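Local coordinates for DUF1993 domain-containing protein (Shewanella denitrificans, PDB 2OQM) that is of unknown function but belongs to the DinB-like proteins, whose core is a bundle of four helices, at residues P95-S100 and R108-S113; Q28-L33 and T116-F121. All coordinates share one frame; numbering follows the deposited sequence.

Contact 1 (P95-S100 and R108-S113)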
loop_
_atom_site.group_PDB
_atom_site.type_symbol
_atom_site.label_atom_id
_atom_site.label_comp_id
_atom_site.label_asym_id
_atom_site.label_seq_id
_atom_site.Cartn_x
_atom_site.Cartn_y
_atom_site.Cartn_z
ATOM N N PRO A 95 3.311 20.650 -11.248
ATOM C CA PRO A 95 4.746 20.728 -11.590
ATOM C C PRO A 95 5.280 19.514 -12.374
ATOM O O PRO A 95 4.948 18.356 -12.061
ATOM C CB PRO A 95 5.450 20.832 -10.216
ATOM C CG PRO A 95 4.436 20.489 -9.171
ATOM C CD PRO A 95 3.081 20.750 -9.789
ATOM N N LYS A 96 6.123 19.790 -13.373
ATOM C CA LYS A 96 6.668 18.741 -14.254
ATOM C C LYS A 96 8.098 18.351 -13.861
ATOM O O LYS A 96 8.915 19.214 -13.537
ATOM C CB LYS A 96 6.644 19.212 -15.722
ATOM C CG LYS A 96 7.150 18.179 -16.733
ATOM C CD LYS A 96 6.320 16.897 -16.734
ATOM C CE LYS A 96 7.000 15.857 -17.603
ATOM N NZ LYS A 96 6.250 14.570 -17.650
ATOM N N HIS A 97 8.386 17.052 -13.910
ATOM C CA HIS A 97 9.717 16.520 -13.598
ATOM C C HIS A 97 10.175 15.654 -14.778
ATOM O O HIS A 97 9.443 14.765 -15.214
ATOM C CB HIS A 97 9.657 15.687 -12.313
ATOM C CG HIS A 97 9.263 16.463 -11.088
ATOM N ND1 HIS A 97 8.036 16.304 -10.466
ATOM C CD2 HIS A 97 9.949 17.361 -10.339
ATOM C CE1 HIS A 97 7.978 17.080 -9.392
ATOM N NE2 HIS A 97 9.127 17.734 -9.294
ATOM N N ASP A 98 11.373 15.920 -15.298
ATOM C CA ASP A 98 11.946 15.122 -16.400
ATOM C C ASP A 98 12.597 13.775 -15.987
ATOM O O ASP A 98 13.109 13.055 -16.850
ATOM C CB ASP A 98 12.971 15.957 -17.178
ATOM C CG ASP A 98 14.252 16.219 -16.388
ATOM O OD1 ASP A 98 14.305 15.904 -15.169
ATOM O OD2 ASP A 98 15.213 16.748 -17.004
ATOM N N ASP A 99 12.602 13.450 -14.695
ATOM C CA ASP A 99 13.172 12.183 -14.214
ATOM C C ASP A 99 14.661 12.023 -14.478
ATOM O O ASP A 99 15.153 10.929 -14.725
ATOM C CB ASP A 99 12.410 10.993 -14.773
ATOM C CG ASP A 99 11.049 10.806 -14.102
ATOM O OD1 ASP A 99 10.851 11.294 -12.963
ATOM O OD2 ASP A 99 10.189 10.142 -14.703
ATOM N N SER A 100 15.380 13.125 -14.373
ATOM C CA SER A 100 16.813 13.137 -14.646
ATOM C C SER A 100 17.690 12.784 -13.439
ATOM O O SER A 100 18.918 12.774 -13.558
ATOM C CB SER A 100 17.192 14.546 -15.113
ATOM O OG SER A 100 16.831 15.502 -14.101
ATOM N N ARG A 108 16.168 13.557 -2.872
ATOM C CA ARG A 108 15.647 14.296 -1.711
ATOM C C ARG A 108 14.969 15.593 -2.145
ATOM O O ARG A 108 13.942 15.972 -1.580
ATOM C CB ARG A 108 16.747 14.665 -0.746
ATOM C CG ARG A 108 17.504 13.500 -0.234
ATOM C CD ARG A 108 17.103 13.124 1.133
ATOM N NE ARG A 108 18.201 12.507 1.894
ATOM C CZ ARG A 108 17.994 11.657 2.886
ATOM N NH1 ARG A 108 16.760 11.301 3.237
ATOM N NH2 ARG A 108 19.025 11.138 3.505
ATOM N N GLN A 109 15.516 16.243 -3.168
ATOM C CA GLN A 109 14.866 17.437 -3.740
ATOM C C GLN A 109 13.506 17.107 -4.361
ATOM O O GLN A 109 12.557 17.838 -4.171
ATOM C CB GLN A 109 15.752 18.102 -4.767
ATOM C CG GLN A 109 15.112 19.358 -5.411
ATOM C CD GLN A 109 14.795 20.448 -4.402
ATOM O OE1 GLN A 109 13.632 20.863 -4.247
ATOM N NE2 GLN A 109 15.821 20.910 -3.696
ATOM N N ARG A 110 13.421 15.985 -5.059
ATOM C CA ARG A 110 12.165 15.543 -5.701
ATOM C C ARG A 110 11.077 15.334 -4.654
ATOM O O ARG A 110 9.947 15.838 -4.802
ATOM C CB ARG A 110 12.419 14.273 -6.492
ATOM C CG ARG A 110 11.202 13.630 -7.177
ATOM C CD ARG A 110 10.746 14.392 -8.325
ATOM N NE ARG A 110 9.843 13.613 -9.178
ATOM C CZ ARG A 110 10.209 12.926 -10.265
ATOM N NH1 ARG A 110 11.475 12.835 -10.648
ATOM N NH2 ARG A 110 9.288 12.340 -10.984
ATOM N N ILE A 111 11.434 14.636 -3.572
ATOM C CA ILE A 111 10.496 14.440 -2.454
ATOM C C ILE A 111 10.074 15.752 -1.863
ATOM O O ILE A 111 8.918 15.981 -1.663
ATOM C CB ILE A 111 11.105 13.515 -1.344
ATOM C CG1 ILE A 111 11.344 12.116 -1.907
ATOM C CG2 ILE A 111 10.218 13.447 -0.115
ATOM C CD1 ILE A 111 12.049 11.139 -0.930
ATOM N N ALA A 112 11.037 16.649 -1.626
ATOM C CA ALA A 112 10.746 17.933 -1.026
ATOM C C ALA A 112 9.751 18.748 -1.875
ATOM O O ALA A 112 8.872 19.418 -1.344
ATOM C CB ALA A 112 12.052 18.712 -0.841
ATOM N N SER A 113 9.921 18.701 -3.191
ATOM C CA SER A 113 9.073 19.437 -4.126
ATOM C C SER A 113 7.642 18.901 -4.069
ATOM O O SER A 113 6.655 19.652 -4.038
ATOM C CB SER A 113 9.606 19.249 -5.536
ATOM O OG SER A 113 8.723 19.794 -6.503
#

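Contact 2 (Q28-L33 and T116-F121). With FMT (formic acid), chain N.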
loop_
_atom_site.group_PDB
_atom_site.type_symbol
_atom_site.label_atom_id
_atom_site.label_comp_id
_atom_site.label_asym_id
_atom_site.label_seq_id
_atom_site.Cartn_x
_atom_site.Cartn_y
_atom_site.Cartn_z
ATOM N N GLN A 28 -1.818 11.620 4.221
ATOM C CA GLN A 28 -1.118 10.340 4.385
ATOM C C GLN A 28 -0.021 10.121 3.382
ATOM O O GLN A 28 1.029 9.581 3.730
ATOM C CB GLN A 28 -2.108 9.136 4.496
ATOM C CG GLN A 28 -1.437 7.792 4.665
ATOM C CD GLN A 28 -0.696 7.585 5.978
ATOM O OE1 GLN A 28 -0.796 8.378 6.950
ATOM N NE2 GLN A 28 0.034 6.488 6.030
ATOM N N PHE A 29 -0.185 10.601 2.147
ATOM C CA PHE A 29 0.899 10.492 1.190
ATOM C C PHE A 29 2.093 11.359 1.563
ATOM O O PHE A 29 3.247 10.970 1.287
ATOM C CB PHE A 29 0.485 10.937 -0.204
ATOM C CG PHE A 29 -0.480 10.014 -0.941
ATOM C CD1 PHE A 29 -0.813 8.751 -0.465
ATOM C CD2 PHE A 29 -0.984 10.415 -2.172
ATOM C CE1 PHE A 29 -1.682 7.921 -1.207
ATOM C CE2 PHE A 29 -1.821 9.602 -2.899
ATOM C CZ PHE A 29 -2.172 8.342 -2.398
ATOM N N SER A 30 1.840 12.551 2.118
ATOM C CA SER A 30 2.934 13.384 2.651
ATOM C C SER A 30 3.694 12.685 3.795
ATOM O O SER A 30 4.893 12.735 3.869
ATOM C CB SER A 30 2.411 14.749 3.136
ATOM O OG SER A 30 1.884 15.539 2.049
ATOM N N LYS A 31 2.971 12.086 4.715
ATOM C CA LYS A 31 3.569 11.276 5.754
ATOM C C LYS A 31 4.435 10.177 5.218
ATOM O O LYS A 31 5.548 9.991 5.658
ATOM C CB LYS A 31 2.484 10.654 6.637
ATOM C CG LYS A 31 3.059 9.938 7.856
ATOM C CD LYS A 31 1.970 9.257 8.741
ATOM C CE LYS A 31 2.562 8.624 9.990
ATOM N NZ LYS A 31 1.585 7.739 10.647
HETATM N N MSE A 32 3.936 9.429 4.247
HETATM C CA MSE A 32 4.680 8.301 3.717
HETATM C C MSE A 32 5.906 8.784 2.942
HETATM O O MSE A 32 6.919 8.092 2.920
HETATM C CB MSE A 32 3.800 7.474 2.822
HETATM C CG MSE A 32 2.661 6.701 3.523
HETATM SE SE MSE A 32 3.372 5.524 4.888
HETATM C CE MSE A 32 4.551 4.482 3.730
ATOM N N LEU A 33 5.820 9.922 2.269
ATOM C CA LEU A 33 6.986 10.469 1.569
ATOM C C LEU A 33 8.044 10.926 2.557
ATOM O O LEU A 33 9.246 10.739 2.299
ATOM C CB LEU A 33 6.640 11.586 0.583
ATOM C CG LEU A 33 5.853 11.121 -0.644
ATOM C CD1 LEU A 33 5.246 12.292 -1.438
ATOM C CD2 LEU A 33 6.666 10.142 -1.549
ATOM N N THR A 116 6.067 20.070 -0.865
ATOM C CA THR A 116 5.655 21.458 -0.958
ATOM C C THR A 116 4.391 21.621 -1.792
ATOM O O THR A 116 3.488 22.367 -1.411
ATOM C CB THR A 116 6.790 22.330 -1.569
ATOM O OG1 THR A 116 7.972 22.179 -0.779
ATOM C CG2 THR A 116 6.427 23.806 -1.638
ATOM N N TYR A 117 4.320 20.916 -2.918
ATOM C CA TYR A 117 3.130 20.926 -3.745
ATOM C C TYR A 117 1.911 20.482 -2.947
ATOM O O TYR A 117 0.899 21.166 -2.914
ATOM C CB TYR A 117 3.344 20.030 -4.934
ATOM C CG TYR A 117 2.144 19.874 -5.857
ATOM C CD1 TYR A 117 1.726 20.928 -6.650
ATOM C CD2 TYR A 117 1.459 18.680 -5.961
ATOM C CE1 TYR A 117 0.640 20.792 -7.519
ATOM C CE2 TYR A 117 0.402 18.535 -6.841
ATOM C CZ TYR A 117 0.012 19.602 -7.618
ATOM O OH TYR A 117 -1.058 19.495 -8.461
ATOM N N LEU A 118 2.033 19.384 -2.220
ATOM C CA LEU A 118 0.909 18.858 -1.486
ATOM C C LEU A 118 0.451 19.801 -0.374
ATOM O O LEU A 118 -0.729 19.881 -0.080
ATOM C CB LEU A 118 1.239 17.451 -0.923
ATOM C CG LEU A 118 1.343 16.271 -1.908
ATOM C CD1 LEU A 118 1.607 14.941 -1.115
ATOM C CD2 LEU A 118 0.116 16.147 -2.792
ATOM N N GLU A 119 1.383 20.508 0.247
ATOM C CA GLU A 119 1.050 21.526 1.265
ATOM C C GLU A 119 0.114 22.616 0.790
ATOM O O GLU A 119 -0.534 23.322 1.599
ATOM C CB GLU A 119 2.309 22.247 1.745
ATOM C CG GLU A 119 2.947 21.672 2.958
ATOM C CD GLU A 119 4.390 22.162 3.138
ATOM O OE1 GLU A 119 4.730 23.283 2.688
ATOM O OE2 GLU A 119 5.198 21.399 3.711
ATOM N N GLY A 120 0.084 22.821 -0.514
ATOM C CA GLY A 120 -0.698 23.906 -1.081
ATOM C C GLY A 120 -2.192 23.632 -1.151
ATOM O O GLY A 120 -2.954 24.536 -1.425
ATOM N N PHE A 121 -2.602 22.390 -0.909
ATOM C CA PHE A 121 -3.999 21.982 -1.027
ATOM C C PHE A 121 -4.718 22.049 0.305
ATOM O O PHE A 121 -4.056 22.027 1.346
ATOM C CB PHE A 121 -4.049 20.544 -1.552
ATOM C CG PHE A 121 -3.662 20.429 -2.967
ATOM C CD1 PHE A 121 -2.337 20.319 -3.319
ATOM C CD2 PHE A 121 -4.634 20.463 -3.978
ATOM C CE1 PHE A 121 -1.954 20.227 -4.649
ATOM C CE2 PHE A 121 -4.269 20.390 -5.330
ATOM C CZ PHE A 121 -2.916 20.275 -5.669
HETATM C C FMT N . -1.376 22.357 -9.572
HETATM O O1 FMT N . -2.166 23.113 -9.013
HETATM O O2 FMT N . -1.694 21.270 -10.071
#

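Contact 1 (P95-S100 and R108-S113)
A first torsion of -63° sets the ring of His97 anti to its carbonyl carbon, while the side chain of Arg110 leaves the helix with CG anti to the backbone N and then bends at chi2 (72°), laying its guanidinium on that ring in an offset stack. The two groups join the loop 95-100 to helix 104-119 of a four-helix bundle of the DinB type. Their planes are 16° apart, with Arg110 NE over the rim of the ring near CG and the guanidinium centre over His97 CB. Arg110 CD also sits over the ring face, 3.7 Å from the centroid, in a CH-pi contact, so the arginine covers the histidine with its last methylene as well as its guanidinium. Arginine suits the place because it can stack and bond at once: with its face on His97, its edge stays available for Asp99. There NH2 and NH1 both donate hydrogen bonds to Asp99 OD1, at 2.7 Å and 2.9 Å, forming a salt bridge practically in the guanidinium plane; the carboxylate is nearly coplanar and is met nearly along its C-O axis. Further salt bridges run from NH1 to Glu101 and from NH2 to Asp78 of helix 69-87, so three carboxylates bond to this buried guanidinium, probably offsetting its charge and limiting its rotation. His97 has its stronger polar partner outside the pair, Lys81 NZ at ND1. At the ring edge Ser113 OG lies 3.5 Å from His97 NE2, a weak bond made more doubtful by a second conformer of the serine.

Contact 2 (Q28-L33 and T116-F121)
Ser30 OG bonds to the carbonyl O of Val26, one turn back on its own helix, and Leu118 CD1 packs against that same hydroxyl oxygen of Ser30 at 3.2 Å. With chi1 at -65° the hydroxyl stands beside the backbone N, folded close to its helix. Serine fits because its small side chain lets the leucine come close, and because its polar atom is satisfied within the helix and needs nothing from the apolar neighbour. Leu118 CD1 also approaches Phe29 CB, at 4.3 Å; the phenyl ring itself leads away, onto Ile155 and Leu158 of helix 146-172. Leu118 touches Val84 as well, so from helix 104-119 of the four-helix bundle it packs against both helix 13-50 and helix 69-87, a place that suits a branched apolar side chain. One residue earlier in the chain, Tyr117 has its CG anti to the backbone N (chi1 177°), which directs the ring to Lys81 and Ala85. Phe121 turns an edge to one face of that ring, CE1 standing 3.6 Å above its plane. At the ring's own edge a formic acid, probably from the crystallisation liquor, lies with its carbon 3.3 Å from Tyr117 CE1; Tyr117 OH donates to its O2 in a bond so short that its length is doubtful. With an alanine in place of Tyr117, Phe121 would probably lose the ring face its edge meets, and the patch beside Lys81 and Ala85 its cover. Between the two aromatics the backbone turns, Gly120 N donating to Tyr117 O at 3.0 Å.

In the fold
From the N terminus, the chain first lays down helix 13-50, whose residues 28-33 meet a segment 83 residues further on. After a short helix 54-58 comes helix 69-87, then the loop carrying 95-100. Helix 104-119, with the chain that runs on from it, supplies the second half of both contacts: 108-113 for contact 1, 116-121 for contact 2. Contact 1 therefore closes a short loop that falls wholly within the long one closed by contact 2; the two nest and do not cross. One ties the loop to the helix it leads into, the other ties that helix to the first. They meet where Pro95 CD packs 3.3 Å from Tyr117 CE1, and again where Ile111 of the shared helix touches Leu33.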